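Local coordinates for proteasome assembly chaperone family protein (Pyrococcus furiosus DSM 3638, PDB 3WZ2) that probably acts as a proteasome-assembly chaperone or proteasome activator, as an archaeal homologue of the eukaryotic proteasome-assembly chaperones, at residues N19-E24 / K112-A117; N38-E43 / L204-E209; K99-Y104 / G161-E166; D126-W131 / E180-R185; P186-A191 / K213-I218. All blocks are in the same frame, centred on the assembly; numbering follows the deposited sequence.

Overall arrangement
Contacts 1 and 3 touch: the helix pair of contact 3 packs on the parallel strands of contact 1, with Leu163 and Ile101 reaching Glu24 and Phe22. Contact 1 is the most buried, ruled by backbone bonds and aliphatic branches. Contact 4 joins the next strands of the same sheet, 174-181 and 130-134, through a carboxylate, and it meets contact 5 where Thr181 pairs with Asp187. Contacts 2 and 5 are partly buried and hold, without a hydrogen bond across either, the C-terminal segments beyond helix 188-202. Contact 3 differs in carrying a salt bridge and in meeting a second subunit; the centres of contacts 3 and 2 are about 25 Å apart, on opposite sides of the chain's centre.

Contact 1. Residues N19-E24 / K112-A117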
# COMPACT_ATOMS: atom_id res chain seq x y z
N ASN B 19 25.71 25.36 17.78
CA ASN B 19 27.03 24.80 17.44
C ASN B 19 27.24 23.33 17.86
O ASN B 19 28.33 22.88 18.23
CB ASN B 19 28.16 25.71 17.96
CG ASN B 19 28.02 27.19 17.46
OD1 ASN B 19 27.64 27.48 16.31
ND2 ASN B 19 28.27 28.10 18.35
N ALA B 20 26.15 22.60 17.81
CA ALA B 20 26.13 21.20 18.21
C ALA B 20 27.19 20.40 17.47
O ALA B 20 27.46 20.61 16.27
CB ALA B 20 24.75 20.63 17.93
N ILE B 21 27.79 19.48 18.19
CA ILE B 21 28.43 18.33 17.59
C ILE B 21 27.46 17.18 17.67
O ILE B 21 27.11 16.71 18.77
CB ILE B 21 29.74 18.02 18.30
CG1 ILE B 21 30.73 19.17 18.06
CG2 ILE B 21 30.33 16.70 17.80
CD1 ILE B 21 31.88 19.19 19.05
N PHE B 22 27.01 16.72 16.50
CA PHE B 22 25.94 15.73 16.40
C PHE B 22 26.53 14.42 15.98
O PHE B 22 27.17 14.35 14.92
CB PHE B 22 24.92 16.17 15.37
CG PHE B 22 23.74 15.26 15.26
CD1 PHE B 22 22.61 15.49 16.01
CD2 PHE B 22 23.73 14.21 14.37
CE1 PHE B 22 21.50 14.68 15.89
CE2 PHE B 22 22.62 13.39 14.24
CZ PHE B 22 21.50 13.63 15.00
N ILE B 23 26.30 13.39 16.78
CA ILE B 23 26.86 12.08 16.50
C ILE B 23 25.73 11.10 16.29
O ILE B 23 24.86 10.98 17.15
CB ILE B 23 27.69 11.62 17.68
CG1 ILE B 23 28.85 12.59 17.88
CG2 ILE B 23 28.20 10.21 17.45
CD1 ILE B 23 29.49 12.46 19.24
N GLU B 24 25.75 10.38 15.18
CA GLU B 24 24.65 9.49 14.85
C GLU B 24 25.15 8.05 14.82
O GLU B 24 26.14 7.76 14.18
CB GLU B 24 24.08 9.87 13.47
CG GLU B 24 23.12 8.86 12.89
CD GLU B 24 23.79 7.77 12.04
OE1 GLU B 24 24.56 8.09 11.10
OE2 GLU B 24 23.46 6.60 12.23
N LYS B 112 29.71 20.09 13.66
CA LYS B 112 30.09 18.81 13.06
C LYS B 112 28.92 17.83 13.07
O LYS B 112 28.16 17.78 14.01
CB LYS B 112 31.25 18.15 13.81
CG LYS B 112 32.56 18.87 13.68
CD LYS B 112 33.69 18.11 14.34
CE LYS B 112 34.89 19.00 14.63
NZ LYS B 112 36.06 18.64 13.80
N VAL B 113 28.85 17.01 12.03
CA VAL B 113 27.93 15.92 11.93
C VAL B 113 28.73 14.68 11.68
O VAL B 113 29.35 14.54 10.64
CB VAL B 113 26.94 16.17 10.78
CG1 VAL B 113 25.81 15.16 10.81
CG2 VAL B 113 26.36 17.58 10.87
N ILE B 114 28.71 13.75 12.63
CA ILE B 114 29.59 12.59 12.58
C ILE B 114 28.72 11.35 12.68
O ILE B 114 28.04 11.14 13.68
CB ILE B 114 30.58 12.61 13.76
CG1 ILE B 114 31.45 13.85 13.72
CG2 ILE B 114 31.49 11.40 13.70
CD1 ILE B 114 32.18 14.16 15.02
N SER B 115 28.78 10.49 11.67
CA SER B 115 28.13 9.20 11.74
C SER B 115 29.13 8.10 12.09
O SER B 115 30.26 8.11 11.65
CB SER B 115 27.44 8.89 10.39
OG SER B 115 26.38 9.81 10.16
N LEU B 116 28.69 7.18 12.93
CA LEU B 116 29.45 6.03 13.32
C LEU B 116 28.84 4.81 12.66
O LEU B 116 27.65 4.54 12.83
CB LEU B 116 29.37 5.86 14.83
CG LEU B 116 29.71 7.10 15.63
CD1 LEU B 116 29.66 6.73 17.09
CD2 LEU B 116 31.08 7.64 15.24
N ALA B 117 29.62 4.12 11.86
CA ALA B 117 29.10 3.02 11.05
C ALA B 117 30.06 1.85 11.07
O ALA B 117 31.21 1.97 11.53
CB ALA B 117 28.89 3.49 9.62
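Ile21 to Glu24 run alongside Lys112 to Ser115 as neighbouring parallel strands in the central mixed sheet of this PAC2-family fold, their short axes 18° apart. Side chains alternate between two faces. On the face of Ile21, Ile23 and Ile114, which helix 188-202 covers, Ile21 and Ile114 lie side by side and point the same way, CG2 of Ile21 being 4.2 Å from CD1 of Ile114. Farther along, the Ile23 side chain slants across that of Leu116, its CG2 meeting CD1 of Leu116 at 3.8 Å. On the face of Phe22, Val113, Glu24 and Ser115, CG1 of Val113 approaches the Phe22 ring obliquely. The backbone bonds Phe22 N to Lys112 O (2.9 Å) and Ile114 N to Phe22 O (2.8 Å) fix the register. Glu24 has CG anti to its backbone N (chi1 168°) and then bends at chi2, which carries the buried carboxylate over to the next strand; Ser160 also bonds OE1, and Tyr26 N bonds OE2. A leucine in place of Glu24 would probably leave the hydroxyls of Ser115 and Ser160 without this buried acceptor. Ser115 OG donates to the anti lone pair of Glu24 OE1 at 2.7 Å.

Contact 2. Residues N38-E43 / L204-E209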
# COMPACT_ATOMS: atom_id res chain seq x y z
N ASN B 38 25.65 4.11 21.99
CA ASN B 38 25.11 3.76 23.31
C ASN B 38 26.17 3.78 24.39
O ASN B 38 25.97 4.37 25.45
CB ASN B 38 24.42 2.41 23.29
CG ASN B 38 23.00 2.50 22.76
OD1 ASN B 38 22.08 2.86 23.50
ND2 ASN B 38 22.81 2.22 21.46
N PHE B 39 27.34 3.23 24.09
CA PHE B 39 28.44 3.32 25.01
C PHE B 39 28.79 4.76 25.32
O PHE B 39 28.93 5.14 26.47
CB PHE B 39 29.65 2.60 24.45
CG PHE B 39 30.80 2.56 25.41
CD1 PHE B 39 30.66 1.88 26.62
CD2 PHE B 39 32.00 3.16 25.12
CE1 PHE B 39 31.69 1.82 27.51
CE2 PHE B 39 33.04 3.11 26.03
CZ PHE B 39 32.88 2.43 27.22
N LEU B 40 28.96 5.59 24.29
CA LEU B 40 29.33 6.96 24.58
C LEU B 40 28.32 7.72 25.38
O LEU B 40 28.69 8.58 26.17
CB LEU B 40 29.58 7.75 23.31
CG LEU B 40 30.91 7.45 22.64
CD1 LEU B 40 30.84 7.81 21.17
CD2 LEU B 40 32.00 8.24 23.33
N ALA B 41 27.04 7.49 25.13
CA ALA B 41 26.03 8.27 25.81
C ALA B 41 26.05 7.94 27.30
O ALA B 41 25.89 8.83 28.14
CB ALA B 41 24.67 7.95 25.24
N LYS B 42 26.26 6.66 27.61
CA LYS B 42 26.37 6.20 28.99
C LYS B 42 27.66 6.66 29.64
O LYS B 42 27.63 7.21 30.73
CB LYS B 42 26.25 4.68 29.03
CG LYS B 42 26.48 4.08 30.41
CD LYS B 42 26.36 2.56 30.37
CE LYS B 42 24.89 2.17 30.54
NZ LYS B 42 24.61 0.75 30.17
N GLU B 43 28.80 6.53 28.96
CA GLU B 43 30.08 6.92 29.56
C GLU B 43 30.23 8.41 29.79
O GLU B 43 30.94 8.82 30.71
CB GLU B 43 31.26 6.49 28.70
CG GLU B 43 31.59 5.03 28.78
CD GLU B 43 31.74 4.50 30.21
OE1 GLU B 43 32.80 4.76 30.82
OE2 GLU B 43 30.81 3.81 30.70
N LEU B 204 37.97 13.86 23.71
CA LEU B 204 37.29 13.35 24.87
C LEU B 204 38.20 12.46 25.69
O LEU B 204 39.35 12.19 25.31
CB LEU B 204 36.01 12.64 24.45
CG LEU B 204 35.06 13.52 23.66
CD1 LEU B 204 33.87 12.70 23.19
CD2 LEU B 204 34.65 14.71 24.52
N ASN B 205 37.71 12.08 26.87
CA ASN B 205 38.49 11.23 27.74
C ASN B 205 37.73 9.95 28.04
O ASN B 205 37.61 9.59 29.20
CB ASN B 205 38.86 11.98 29.04
CG ASN B 205 39.77 13.17 28.77
OD1 ASN B 205 39.30 14.30 28.68
ND2 ASN B 205 41.07 12.91 28.63
N VAL B 206 37.25 9.27 26.99
CA VAL B 206 36.59 7.99 27.16
C VAL B 206 37.47 6.77 26.92
O VAL B 206 37.95 6.51 25.82
CB VAL B 206 35.31 7.88 26.30
CG1 VAL B 206 34.52 6.61 26.62
CG2 VAL B 206 34.45 9.08 26.58
N SER B 207 37.60 5.95 27.94
CA SER B 207 38.25 4.66 27.83
C SER B 207 37.28 3.64 27.22
O SER B 207 36.12 3.55 27.62
CB SER B 207 38.68 4.18 29.23
OG SER B 207 39.15 2.83 29.17
N VAL B 208 37.76 2.83 26.31
CA VAL B 208 36.98 1.72 25.79
C VAL B 208 37.12 0.40 26.55
O VAL B 208 36.49 -0.60 26.16
CB VAL B 208 37.23 1.45 24.28
CG1 VAL B 208 36.89 2.69 23.49
CG2 VAL B 208 38.65 0.99 24.01
N GLU B 209 37.90 0.39 27.63
CA GLU B 209 38.12 -0.84 28.37
C GLU B 209 36.84 -1.48 28.90
O GLU B 209 36.66 -2.69 28.78
CB GLU B 209 39.15 -0.64 29.49
CG GLU B 209 40.57 -0.43 28.99
CD GLU B 209 41.16 -1.65 28.28
OE1 GLU B 209 41.02 -2.78 28.81
OE2 GLU B 209 41.78 -1.49 27.19
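Phe39 swings its ring out from helix 32-43 with CG anti to the backbone N (chi1 -175°), while Val206 sets CG1 anti to its own N (chi1 -172°), and these two choices bring the ring and the methyl together. The side chains slide past each other in opposite directions, and CE2 of Phe39 comes to 3.8 Å from CG1 of Val206, an oblique approach to the ring. The same methyl also meets CB of Glu43, one helical turn on, at 3.9 Å, so CG1 sits between two residues of a single helix face. The other branch, CG2 of Val206, turns to Leu40 and lies 4.2 Å from its CD2. Val206 therefore divides its two methyls among three side chains of the helix.

Within the helix, CG of Glu43 lies over one face of the Phe39 ring, toward its rim, so the aliphatic part of an acidic side chain packs against the aromatic group. At the ring edge, in its plane, stands the carbonyl of Ser207, with O 3.5 Å from CZ of Phe39. The segment 204-209 links helix 188-202 to helix 209-213. Ser207 OG accepts from Glu209 N at 3.1 Å, a capping bond at the start of the latter helix, and Pro210 and Leu211 of that helix also touch Phe39. Asn199 of helix 188-202 takes the backbone N of Val206.

No hydrogen bond crosses between the two segments. The linker is held against helix 32-43 by apolar packing, with the weakly positive hydrogens of the ring edge turned to a carbonyl oxygen, a modest electrostatic attraction at most.

Contact 3. Residues K99-Y104 / G161-E166; sequences KEIVNY and GKLLWE
Leu163 and Val102 make the close apolar part of this helix pair: CD1 of Leu163 is 3.8 Å from CG2 of Val102, the two side chains sliding past each other in opposite directions. The same methyl reaches CG2 of Ile101 at 4.0 Å, where the side chains cross at about a right angle. CG2 of Val102 is shared in turn, since CB of Glu166 lies 3.9 Å away from it. This side is turned to the sheet, where Ile101 rests on Phe22, and Leu163 on Val113 and Ser115.

Helices 91-107 and 158-169 pack here on one face of the central sheet, their short axes 10.1 Å apart and crossing at -38°. Both helices lead into sheet strands, 112-120 and 174-181, an alternation of helix and strand in this alpha/beta fold.

The polar margin is held more loosely. Lys99 bends at chi2 (-83°), which turns its chain toward the other helix, and NZ makes a salt bridge with Glu166 OE1 at 3.1 Å, weak as a hydrogen bond. Lys162 brings a second ammonium near, its NZ 4.5 Å from Lys99 NZ; both groups lie near the Glu166 carboxylate, whose charge would be expected to balance them in part. Lys162 NZ also has a weak bond to Asn95. A second subunit covers this margin: Asp53 of that subunit packs on Glu166 and forms a long, weak ion pair with Lys99. Replacing Glu166 by a glutamine would probably leave the Lys99 ammonium without its salt-bridge mate in this helix pair and the nearby Lys162 charge less well balanced.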
# COMPACT_ATOMS: atom_id res chain seq x y z
N LYS B 99 16.12 14.09 6.82
CA LYS B 99 15.73 15.44 6.41
C LYS B 99 15.46 16.34 7.63
O LYS B 99 15.91 17.48 7.67
CB LYS B 99 14.52 15.40 5.44
CG LYS B 99 14.82 14.73 4.08
CD LYS B 99 15.48 15.70 3.11
CE LYS B 99 16.20 14.92 2.07
NZ LYS B 99 16.62 15.71 0.88
N GLU B 100 14.69 15.86 8.61
CA GLU B 100 14.42 16.70 9.80
C GLU B 100 15.67 16.93 10.63
O GLU B 100 15.87 18.01 11.16
CB GLU B 100 13.36 16.07 10.70
CG GLU B 100 11.98 15.99 10.09
CD GLU B 100 11.40 17.35 9.70
OE1 GLU B 100 11.49 18.32 10.50
OE2 GLU B 100 10.88 17.45 8.56
N ILE B 101 16.53 15.92 10.73
CA ILE B 101 17.78 16.09 11.44
C ILE B 101 18.63 17.19 10.77
O ILE B 101 19.14 18.08 11.42
CB ILE B 101 18.56 14.79 11.51
CG1 ILE B 101 17.88 13.84 12.48
CG2 ILE B 101 20.00 15.05 11.89
CD1 ILE B 101 18.46 12.42 12.49
N VAL B 102 18.73 17.15 9.44
CA VAL B 102 19.52 18.14 8.74
C VAL B 102 18.92 19.55 8.87
O VAL B 102 19.66 20.49 9.07
CB VAL B 102 19.70 17.73 7.29
CG1 VAL B 102 20.25 18.87 6.46
CG2 VAL B 102 20.62 16.52 7.22
N ASN B 103 17.62 19.69 8.76
CA ASN B 103 16.98 20.99 9.02
C ASN B 103 17.31 21.52 10.41
O ASN B 103 17.60 22.70 10.55
CB ASN B 103 15.45 20.94 8.88
CG ASN B 103 15.00 20.72 7.44
OD1 ASN B 103 15.73 21.08 6.50
ND2 ASN B 103 13.79 20.16 7.24
N TYR B 104 17.28 20.65 11.42
CA TYR B 104 17.63 21.05 12.75
C TYR B 104 19.09 21.51 12.80
O TYR B 104 19.39 22.54 13.37
CB TYR B 104 17.39 19.91 13.74
CG TYR B 104 17.95 20.17 15.10
CD1 TYR B 104 17.18 20.73 16.10
CD2 TYR B 104 19.25 19.84 15.40
CE1 TYR B 104 17.72 20.98 17.36
CE2 TYR B 104 19.80 20.09 16.64
CZ TYR B 104 19.03 20.66 17.61
OH TYR B 104 19.59 20.89 18.84
N GLY B 161 24.97 6.96 5.51
CA GLY B 161 25.16 7.43 4.11
C GLY B 161 24.35 8.67 3.77
O GLY B 161 24.82 9.57 3.10
N LYS B 162 23.10 8.69 4.21
CA LYS B 162 22.20 9.78 3.85
C LYS B 162 22.62 11.06 4.51
O LYS B 162 22.67 12.09 3.89
CB LYS B 162 20.74 9.46 4.21
CG LYS B 162 19.73 10.43 3.58
CD LYS B 162 19.67 10.20 2.07
CE LYS B 162 19.00 11.31 1.29
NZ LYS B 162 17.55 11.34 1.52
N LEU B 163 22.94 10.97 5.79
CA LEU B 163 23.37 12.15 6.54
C LEU B 163 24.65 12.71 6.01
O LEU B 163 24.80 13.92 5.88
CB LEU B 163 23.63 11.80 7.99
CG LEU B 163 23.07 12.53 9.16
CD1 LEU B 163 21.80 13.21 8.77
CD2 LEU B 163 22.96 11.65 10.41
N LEU B 164 25.61 11.85 5.73
CA LEU B 164 26.86 12.32 5.15
C LEU B 164 26.56 13.26 3.99
O LEU B 164 27.06 14.38 3.92
CB LEU B 164 27.69 11.14 4.67
CG LEU B 164 28.96 11.42 3.89
CD1 LEU B 164 29.94 12.18 4.76
CD2 LEU B 164 29.57 10.13 3.38
N TRP B 165 25.70 12.80 3.08
CA TRP B 165 25.42 13.52 1.83
C TRP B 165 24.58 14.78 2.16
O TRP B 165 24.94 15.90 1.76
CB TRP B 165 24.73 12.61 0.81
CG TRP B 165 24.22 13.38 -0.43
CD1 TRP B 165 22.93 13.69 -0.72
CD2 TRP B 165 25.01 13.91 -1.48
NE1 TRP B 165 22.87 14.39 -1.89
CE2 TRP B 165 24.13 14.56 -2.37
CE3 TRP B 165 26.36 13.91 -1.75
CZ2 TRP B 165 24.58 15.17 -3.54
CZ3 TRP B 165 26.82 14.53 -2.92
CH2 TRP B 165 25.94 15.17 -3.79
N GLU B 166 23.47 14.59 2.88
CA GLU B 166 22.52 15.69 3.07
C GLU B 166 23.07 16.80 3.94
O GLU B 166 22.90 17.99 3.63
CB GLU B 166 21.19 15.21 3.62
CG GLU B 166 20.36 14.40 2.61
CD GLU B 166 19.91 15.21 1.38
OE1 GLU B 166 19.61 16.42 1.57
OE2 GLU B 166 19.92 14.67 0.22

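Contact 4. Residues D126-W131 / E180-R185; sequences DTFEVW and ETFGDR
Glu180 spends both carboxylate oxygens on the segment 126-131. Its OE1 accepts from the backbone N of Glu129 at 2.8 Å, and OE2 from the indole NE1 of Trp131, also at 2.8 Å. The indole bond is nearly straight, 177° at the hydrogen, and the acceptor lies in the ring plane, yet both donors come from above the carboxylate plane. Lys125 adds a salt bridge to OE1, so this oxygen has two partners, and the lysine charge would be expected to offset its own. The side chain is extended beyond CG, which carries the carboxylate to Trp131. The backbone joins in: Glu180 N donates to Glu129 O at 2.9 Å, and a water donates to both Glu129 O and Glu180 O, bridging the two segments.

Here strand 174-181 meets the start of the antiparallel strand 130-134 in the central sheet. Beyond the polar knot, Phe128 CB and ring follow the Glu180 backbone, and Thr181 CA lies over the ring face in a CH-pi contact. The Phe128 edge then points at the face of Phe182 in a T-shaped pair, centroids 5.1 Å apart and planes at 65°; CD of Arg185 covers the opposite face of Phe182. Thr181 OG1 is satisfied by Asp187 OD2.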
# COMPACT_ATOMS: atom_id res chain seq x y z
N ASP B 126 43.01 -10.18 11.93
CA ASP B 126 43.60 -10.06 13.26
C ASP B 126 43.48 -8.66 13.79
O ASP B 126 43.28 -8.48 14.98
CB ASP B 126 45.05 -10.54 13.24
CG ASP B 126 45.14 -12.05 12.91
OD1 ASP B 126 44.71 -12.84 13.78
OD2 ASP B 126 45.55 -12.42 11.77
N THR B 127 43.62 -7.68 12.90
CA THR B 127 43.44 -6.27 13.25
C THR B 127 42.48 -5.66 12.24
O THR B 127 42.83 -5.33 11.09
CB THR B 127 44.81 -5.54 13.30
OG1 THR B 127 45.70 -6.26 14.16
CG2 THR B 127 44.67 -4.10 13.83
N PHE B 128 41.26 -5.47 12.69
CA PHE B 128 40.28 -4.65 12.00
C PHE B 128 40.62 -3.17 12.13
O PHE B 128 40.88 -2.68 13.23
CB PHE B 128 38.88 -4.92 12.60
CG PHE B 128 38.28 -6.23 12.17
CD1 PHE B 128 37.85 -6.43 10.86
CD2 PHE B 128 38.14 -7.28 13.08
CE1 PHE B 128 37.26 -7.64 10.46
CE2 PHE B 128 37.58 -8.49 12.69
CZ PHE B 128 37.13 -8.66 11.38
N GLU B 129 40.56 -2.46 11.01
CA GLU B 129 40.92 -1.05 10.98
C GLU B 129 39.64 -0.13 11.03
O GLU B 129 38.49 -0.60 11.08
CB GLU B 129 41.72 -0.75 9.71
CG GLU B 129 43.04 -1.53 9.55
CD GLU B 129 44.21 -1.14 10.50
OE1 GLU B 129 44.03 -0.43 11.52
OE2 GLU B 129 45.34 -1.62 10.22
N VAL B 130 39.87 1.18 11.07
CA VAL B 130 38.80 2.19 10.98
C VAL B 130 39.09 3.15 9.82
O VAL B 130 40.18 3.67 9.71
CB VAL B 130 38.71 3.03 12.28
CG1 VAL B 130 37.61 4.11 12.18
CG2 VAL B 130 38.45 2.12 13.45
N TRP B 131 38.11 3.31 8.95
CA TRP B 131 38.22 4.25 7.84
C TRP B 131 37.39 5.48 8.12
O TRP B 131 36.55 5.49 8.98
CB TRP B 131 37.74 3.59 6.54
CG TRP B 131 38.50 2.39 6.10
CD1 TRP B 131 38.41 1.14 6.61
CD2 TRP B 131 39.43 2.30 5.01
NE1 TRP B 131 39.22 0.27 5.92
CE2 TRP B 131 39.86 0.96 4.93
CE3 TRP B 131 39.91 3.21 4.07
CZ2 TRP B 131 40.78 0.51 3.97
CZ3 TRP B 131 40.83 2.77 3.10
CH2 TRP B 131 41.26 1.44 3.07
N GLU B 180 35.78 -1.38 10.29
CA GLU B 180 35.83 -2.71 9.69
C GLU B 180 35.34 -3.77 10.65
O GLU B 180 35.60 -3.73 11.87
CB GLU B 180 37.24 -3.09 9.24
CG GLU B 180 37.77 -2.27 8.09
CD GLU B 180 39.16 -2.72 7.64
OE1 GLU B 180 39.84 -3.42 8.44
OE2 GLU B 180 39.58 -2.41 6.50
N THR B 181 34.56 -4.69 10.11
CA THR B 181 33.94 -5.75 10.91
C THR B 181 33.63 -6.92 9.98
O THR B 181 33.68 -6.79 8.74
CB THR B 181 32.69 -5.22 11.66
OG1 THR B 181 32.19 -6.23 12.56
CG2 THR B 181 31.58 -4.82 10.70
N PHE B 182 33.29 -8.06 10.56
CA PHE B 182 32.98 -9.27 9.79
C PHE B 182 31.90 -8.96 8.77
O PHE B 182 32.05 -9.21 7.58
CB PHE B 182 32.47 -10.37 10.72
CG PHE B 182 33.40 -10.69 11.86
CD1 PHE B 182 33.31 -10.02 13.09
CD2 PHE B 182 34.37 -11.67 11.71
CE1 PHE B 182 34.16 -10.32 14.15
CE2 PHE B 182 35.23 -11.98 12.76
CZ PHE B 182 35.12 -11.31 13.97
N GLY B 183 30.80 -8.42 9.26
CA GLY B 183 29.66 -8.11 8.39
C GLY B 183 28.36 -8.79 8.80
O GLY B 183 27.31 -8.47 8.28
N ASP B 184 28.43 -9.71 9.75
CA ASP B 184 27.28 -10.58 9.98
C ASP B 184 27.15 -11.00 11.41
O ASP B 184 26.49 -11.98 11.74
CB ASP B 184 27.28 -11.76 8.98
CG ASP B 184 28.62 -12.48 8.84
OD1 ASP B 184 28.68 -13.36 7.96
OD2 ASP B 184 29.58 -12.20 9.58
N ARG B 185 27.69 -10.17 12.30
CA ARG B 185 27.46 -10.34 13.72
C ARG B 185 27.62 -9.03 14.45
O ARG B 185 28.35 -8.15 13.99
CB ARG B 185 28.39 -11.45 14.29
CG ARG B 185 29.88 -11.10 14.41
CD ARG B 185 30.89 -12.29 14.34
NE ARG B 185 30.30 -13.63 14.21
CZ ARG B 185 29.89 -14.43 15.20
NH1 ARG B 185 30.03 -14.09 16.46
NH2 ARG B 185 29.38 -15.62 14.91
O HOH W 1 37.16 -1.79 13.15

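Contact 5. Residues P186-A191 / K213-I218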
# COMPACT_ATOMS: atom_id res chain seq x y z
N PRO B 186 27.01 -8.91 15.63
CA PRO B 186 27.34 -7.76 16.46
C PRO B 186 28.81 -7.72 16.80
O PRO B 186 29.40 -8.76 17.15
CB PRO B 186 26.51 -7.97 17.74
CG PRO B 186 25.57 -9.09 17.44
CD PRO B 186 26.23 -9.91 16.37
N ASP B 187 29.40 -6.54 16.71
CA ASP B 187 30.86 -6.40 16.88
C ASP B 187 31.23 -5.26 17.82
O ASP B 187 31.55 -4.14 17.39
CB ASP B 187 31.56 -6.27 15.53
CG ASP B 187 33.08 -6.47 15.62
OD1 ASP B 187 33.61 -6.46 16.78
OD2 ASP B 187 33.70 -6.62 14.54
N PRO B 188 31.21 -5.53 19.11
CA PRO B 188 31.61 -4.48 20.05
C PRO B 188 33.08 -4.08 19.96
O PRO B 188 33.44 -2.97 20.40
CB PRO B 188 31.29 -5.08 21.43
CG PRO B 188 31.03 -6.51 21.20
CD PRO B 188 30.68 -6.72 19.77
N ARG B 189 33.91 -4.94 19.41
CA ARG B 189 35.33 -4.61 19.27
C ARG B 189 35.58 -3.61 18.18
O ARG B 189 36.35 -2.70 18.38
CB ARG B 189 36.16 -5.85 19.02
CG ARG B 189 36.20 -6.70 20.27
CD ARG B 189 36.92 -8.00 20.09
NE ARG B 189 36.22 -8.94 20.95
CZ ARG B 189 36.46 -9.13 22.25
NH1 ARG B 189 37.44 -8.49 22.87
NH2 ARG B 189 35.72 -10.02 22.89
N ALA B 190 34.88 -3.75 17.07
CA ALA B 190 34.84 -2.71 16.07
C ALA B 190 34.25 -1.43 16.60
O ALA B 190 34.80 -0.36 16.36
CB ALA B 190 34.06 -3.18 14.83
N ALA B 191 33.20 -1.52 17.41
CA ALA B 191 32.66 -0.34 18.06
C ALA B 191 33.71 0.38 18.88
O ALA B 191 33.84 1.60 18.86
CB ALA B 191 31.45 -0.67 18.90
N LYS B 213 35.61 -5.23 27.92
CA LYS B 213 35.36 -6.10 29.06
C LYS B 213 34.02 -6.83 28.94
O LYS B 213 33.89 -8.02 29.26
CB LYS B 213 35.43 -5.28 30.38
CG LYS B 213 34.49 -5.76 31.48
CD LYS B 213 34.94 -5.36 32.89
CE LYS B 213 35.02 -6.59 33.80
NZ LYS B 213 35.41 -6.24 35.19
N GLU B 214 33.03 -6.13 28.40
CA GLU B 214 31.72 -6.72 28.24
C GLU B 214 31.43 -7.17 26.81
O GLU B 214 30.29 -7.48 26.50
CB GLU B 214 30.66 -5.74 28.66
CG GLU B 214 30.81 -5.22 30.06
CD GLU B 214 29.78 -4.10 30.38
OE1 GLU B 214 28.70 -4.01 29.70
OE2 GLU B 214 30.06 -3.26 31.28
N ALA B 215 32.45 -7.30 25.98
CA ALA B 215 32.26 -7.67 24.58
C ALA B 215 31.42 -8.94 24.40
O ALA B 215 30.47 -8.95 23.58
CB ALA B 215 33.60 -7.83 23.87
N GLU B 216 31.81 -10.01 25.10
CA GLU B 216 31.13 -11.32 24.94
C GLU B 216 29.66 -11.18 25.30
O GLU B 216 28.79 -11.64 24.57
CB GLU B 216 31.80 -12.43 25.78
CG GLU B 216 30.85 -13.48 26.39
CD GLU B 216 31.55 -14.51 27.28
OE1 GLU B 216 32.78 -14.42 27.49
OE2 GLU B 216 30.84 -15.41 27.78
N MET B 217 29.39 -10.53 26.43
CA MET B 217 28.04 -10.34 26.90
C MET B 217 27.21 -9.50 25.91
O MET B 217 26.06 -9.84 25.59
CB MET B 217 28.08 -9.67 28.27
CG MET B 217 26.76 -9.11 28.76
SD MET B 217 27.01 -8.23 30.35
CE MET B 217 26.94 -6.45 30.04
N ILE B 218 27.79 -8.40 25.42
CA ILE B 218 27.10 -7.54 24.47
C ILE B 218 26.79 -8.29 23.18
O ILE B 218 25.69 -8.18 22.63
CB ILE B 218 27.93 -6.28 24.15
CG1 ILE B 218 27.96 -5.35 25.37
CG2 ILE B 218 27.36 -5.54 22.96
CD1 ILE B 218 29.19 -4.45 25.40
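Ala215 and Pro188 bury the most surface in this contact, with Ile218 next. Ala215 points its methyl toward the start of helix 188-202, and the Pro188 ring meets it with CG 3.9 Å from CB of Ala215. The same CG lies 3.5 Å from the carbonyl O of Ala215, so the proline rests on backbone as well as side chain. One turn later Ile218 brings its CG2 methyl, the branch anti to the backbone N, to 4.2 Å from CG of Pro188. The proline ring thus touches two residues on one face of helix 215-221.

Arg189 passes over the other side of the alanine. Its guanidinium lies with one face against CB of Ala215, the methyl sitting toward the rim of the group. The bend at chi3 (-146°) turns the guanidinium that way, and Leu212 of helix 209-213 touches the side chain too. The guanidinium touches the segment 213-218 by this face, and no hydrogen bond crosses between the two segments.

The helix start is capped by the residue just before Pro188. Asp187 is the N-cap of helix 188-202: OD1 takes Ala190 N at 3.0 Å, from well above the carboxylate plane, and Arg189 N more weakly. Glu214 stands at the N-cap position of helix 215-221, inside the predicted coiled coil 212-242. The contact joins two helix N-termini of the PAC2-family fold: the capped, proline-led start of helix 188-202 and the first turn of helix 215-221, packed through a proline, an alanine and an isoleucine, with an arginine face laid on the alanine methyl.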